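Local structure of RNA-dependent RNA Polymerase (Bombyx mori cytoplasmic polyhedrosis virus, 6TZ0) at residues A[114-119]-A[124-129]. The protein catalyses RNA-templated synthesis of RNA, making plus strands by fully conservative transcription of the double-stranded viral genome and complementary minus strands during replication. Sequence-based numbering, arbitrary orientation.
Sequences NTYEPK and KLHAAL
His126 meets the loop through two neighbouring surfaces, its CB lying against the amide of Asn114 and its imidazole against the ring of Tyr116. A histidine suits this buried place because it offers both a methylene and a flat ring. Its CG stands anti to the carbonyl carbon (chi1 -75°), which carries the imidazole out to Tyr116 while the methylene stays beside Asn114. The two ring planes are tilted by 26° and slid so far past each other, with centroids 5.3 Å apart, that they barely overlap; the closest atoms are Tyr116 CE2 and His126 CD2, 3.4 Å apart. A flat, mostly hydrocarbon ring suits this place, since it can cross the imidazole obliquely at van der Waals distance. With CG of Asn114 anti to its own backbone N (chi1 -157°), the amide, flat and short enough to lie against His126 CB, brings ND2 within 3.5 Å of that carbon. The same ND2 also sits in plane at the edge of the Tyr116 ring, which places the amide next to both aromatics.

Residues 114-119 belong to the loop that leads into helix 121-134, in the N-terminal region of the polymerase, and here the chain folds back over the first turns of the helix it is about to form. Within this return the OG1 of Thr120 hydrogen-bonds the carbonyl oxygens of Glu117 and Pro118. Leu125 and Leu129, both buried, touch Leu88 and Tyr81, and Leu125 CD2 lies above one face of the imidazole, offset toward its rim.

Toward solvent the contact thins out. Exposed Ala127 offers merely a small methyl, and Asn114 OD1 stays 3.6 Å from Ala127 N without a hydrogen bond. Lys119, exposed, and Lys124, partly exposed, make no close approach across the contact; long charged chains suit this solvent side, near the turn where the loop runs into the helix.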
loop_
_atom_site.group_PDB
_atom_site.type_symbol
_atom_site.label_atom_id
_atom_site.label_comp_id
_atom_site.label_asym_id
_atom_site.label_seq_id
_atom_site.Cartn_x
_atom_site.Cartn_y
_atom_site.Cartn_z
ATOM N N ASN A 114 34.086 12.957 -10.049
ATOM C CA ASN A 114 34.363 11.670 -9.413
ATOM C C ASN A 114 35.822 11.333 -9.690
ATOM O O ASN A 114 36.147 10.593 -10.618
ATOM C CB ASN A 114 33.428 10.588 -9.940
ATOM C CG ASN A 114 33.269 9.420 -8.977
ATOM O OD1 ASN A 114 32.416 8.559 -9.180
ATOM N ND2 ASN A 114 34.058 9.406 -7.909
ATOM N N THR A 115 36.712 11.883 -8.873
ATOM C CA THR A 115 38.142 11.657 -9.015
ATOM C C THR A 115 38.657 10.553 -8.106
ATOM O O THR A 115 39.871 10.446 -7.913
ATOM C CB THR A 115 38.916 12.944 -8.724
ATOM O OG1 THR A 115 38.688 13.339 -7.367
ATOM C CG2 THR A 115 38.462 14.058 -9.654
ATOM N N TYR A 116 37.774 9.740 -7.546
ATOM C CA TYR A 116 38.166 8.741 -6.566
ATOM C C TYR A 116 38.404 7.383 -7.216
ATOM O O TYR A 116 37.875 7.069 -8.284
ATOM C CB TYR A 116 37.102 8.620 -5.482
ATOM C CG TYR A 116 36.997 9.830 -4.589
ATOM C CD1 TYR A 116 37.876 10.006 -3.531
ATOM C CD2 TYR A 116 36.011 10.786 -4.793
ATOM C CE1 TYR A 116 37.784 11.102 -2.705
ATOM C CE2 TYR A 116 35.915 11.889 -3.973
ATOM C CZ TYR A 116 36.804 12.040 -2.930
ATOM O OH TYR A 116 36.710 13.136 -2.107
ATOM N N GLU A 117 39.234 6.588 -6.551
ATOM C CA GLU A 117 39.480 5.215 -6.956
ATOM C C GLU A 117 38.207 4.393 -6.772
ATOM O O GLU A 117 37.457 4.637 -5.829
ATOM C CB GLU A 117 40.612 4.641 -6.105
ATOM C CG GLU A 117 41.097 3.256 -6.471
ATOM C CD GLU A 117 42.214 2.797 -5.566
ATOM O OE1 GLU A 117 42.556 3.547 -4.630
ATOM O OE2 GLU A 117 42.753 1.692 -5.789
ATOM N N PRO A 118 37.920 3.440 -7.661
ATOM C CA PRO A 118 36.738 2.586 -7.479
ATOM C C PRO A 118 36.845 1.702 -6.243
ATOM O O PRO A 118 37.910 1.546 -5.638
ATOM C CB PRO A 118 36.706 1.747 -8.759
ATOM C CG PRO A 118 37.404 2.575 -9.758
ATOM C CD PRO A 118 38.492 3.284 -9.009
ATOM N N LYS A 119 35.688 1.124 -5.883
ATOM C CA LYS A 119 35.492 0.322 -4.667
ATOM C C LYS A 119 35.850 1.116 -3.412
ATOM O O LYS A 119 36.466 0.599 -2.479
ATOM C CB LYS A 119 36.263 -1.000 -4.722
ATOM C CG LYS A 119 35.726 -1.993 -5.742
ATOM C CD LYS A 119 36.633 -3.210 -5.886
ATOM C CE LYS A 119 36.212 -4.364 -4.980
ATOM N NZ LYS A 119 36.507 -4.137 -3.536
ATOM N N LYS A 124 31.486 5.551 -4.502
ATOM C CA LYS A 124 30.065 5.210 -4.492
ATOM C C LYS A 124 29.206 6.446 -4.275
ATOM O O LYS A 124 28.168 6.612 -4.926
ATOM C CB LYS A 124 29.777 4.193 -3.390
ATOM C CG LYS A 124 30.555 2.910 -3.461
ATOM C CD LYS A 124 30.105 2.027 -4.585
ATOM C CE LYS A 124 30.941 0.769 -4.592
ATOM N NZ LYS A 124 30.719 -0.015 -3.348
ATOM N N LEU A 125 29.654 7.339 -3.390
ATOM C CA LEU A 125 28.912 8.558 -3.088
ATOM C C LEU A 125 28.838 9.486 -4.294
ATOM O O LEU A 125 27.765 10.007 -4.615
ATOM C CB LEU A 125 29.559 9.252 -1.892
ATOM C CG LEU A 125 28.928 10.462 -1.212
ATOM C CD1 LEU A 125 29.227 10.369 0.244
ATOM C CD2 LEU A 125 29.529 11.740 -1.729
ATOM N N HIS A 126 29.955 9.687 -4.994
ATOM C CA HIS A 126 29.923 10.567 -6.156
ATOM C C HIS A 126 29.264 9.921 -7.368
ATOM O O HIS A 126 28.676 10.636 -8.186
ATOM C CB HIS A 126 31.332 11.052 -6.473
ATOM C CG HIS A 126 31.828 12.093 -5.521
ATOM N ND1 HIS A 126 31.536 13.431 -5.666
ATOM C CD2 HIS A 126 32.540 11.988 -4.375
ATOM C CE1 HIS A 126 32.085 14.110 -4.676
ATOM N NE2 HIS A 126 32.698 13.256 -3.876
ATOM N N ALA A 127 29.297 8.590 -7.484
ATOM C CA ALA A 127 28.502 7.935 -8.520
ATOM C C ALA A 127 27.012 8.085 -8.249
ATOM O O ALA A 127 26.220 8.295 -9.178
ATOM C CB ALA A 127 28.877 6.459 -8.618
ATOM N N ALA A 128 26.615 8.031 -6.977
ATOM C CA ALA A 128 25.214 8.235 -6.639
ATOM C C ALA A 128 24.788 9.684 -6.818
ATOM O O ALA A 128 23.645 9.943 -7.199
ATOM C CB ALA A 128 24.949 7.780 -5.211
ATOM N N LEU A 129 25.680 10.642 -6.566
ATOM C CA LEU A 129 25.318 12.036 -6.811
ATOM C C LEU A 129 25.262 12.349 -8.301
ATOM O O LEU A 129 24.455 13.188 -8.726
ATOM C CB LEU A 129 26.288 12.963 -6.089
ATOM C CG LEU A 129 26.127 12.872 -4.573
ATOM C CD1 LEU A 129 27.189 13.661 -3.872
ATOM C CD2 LEU A 129 24.757 13.343 -4.143
#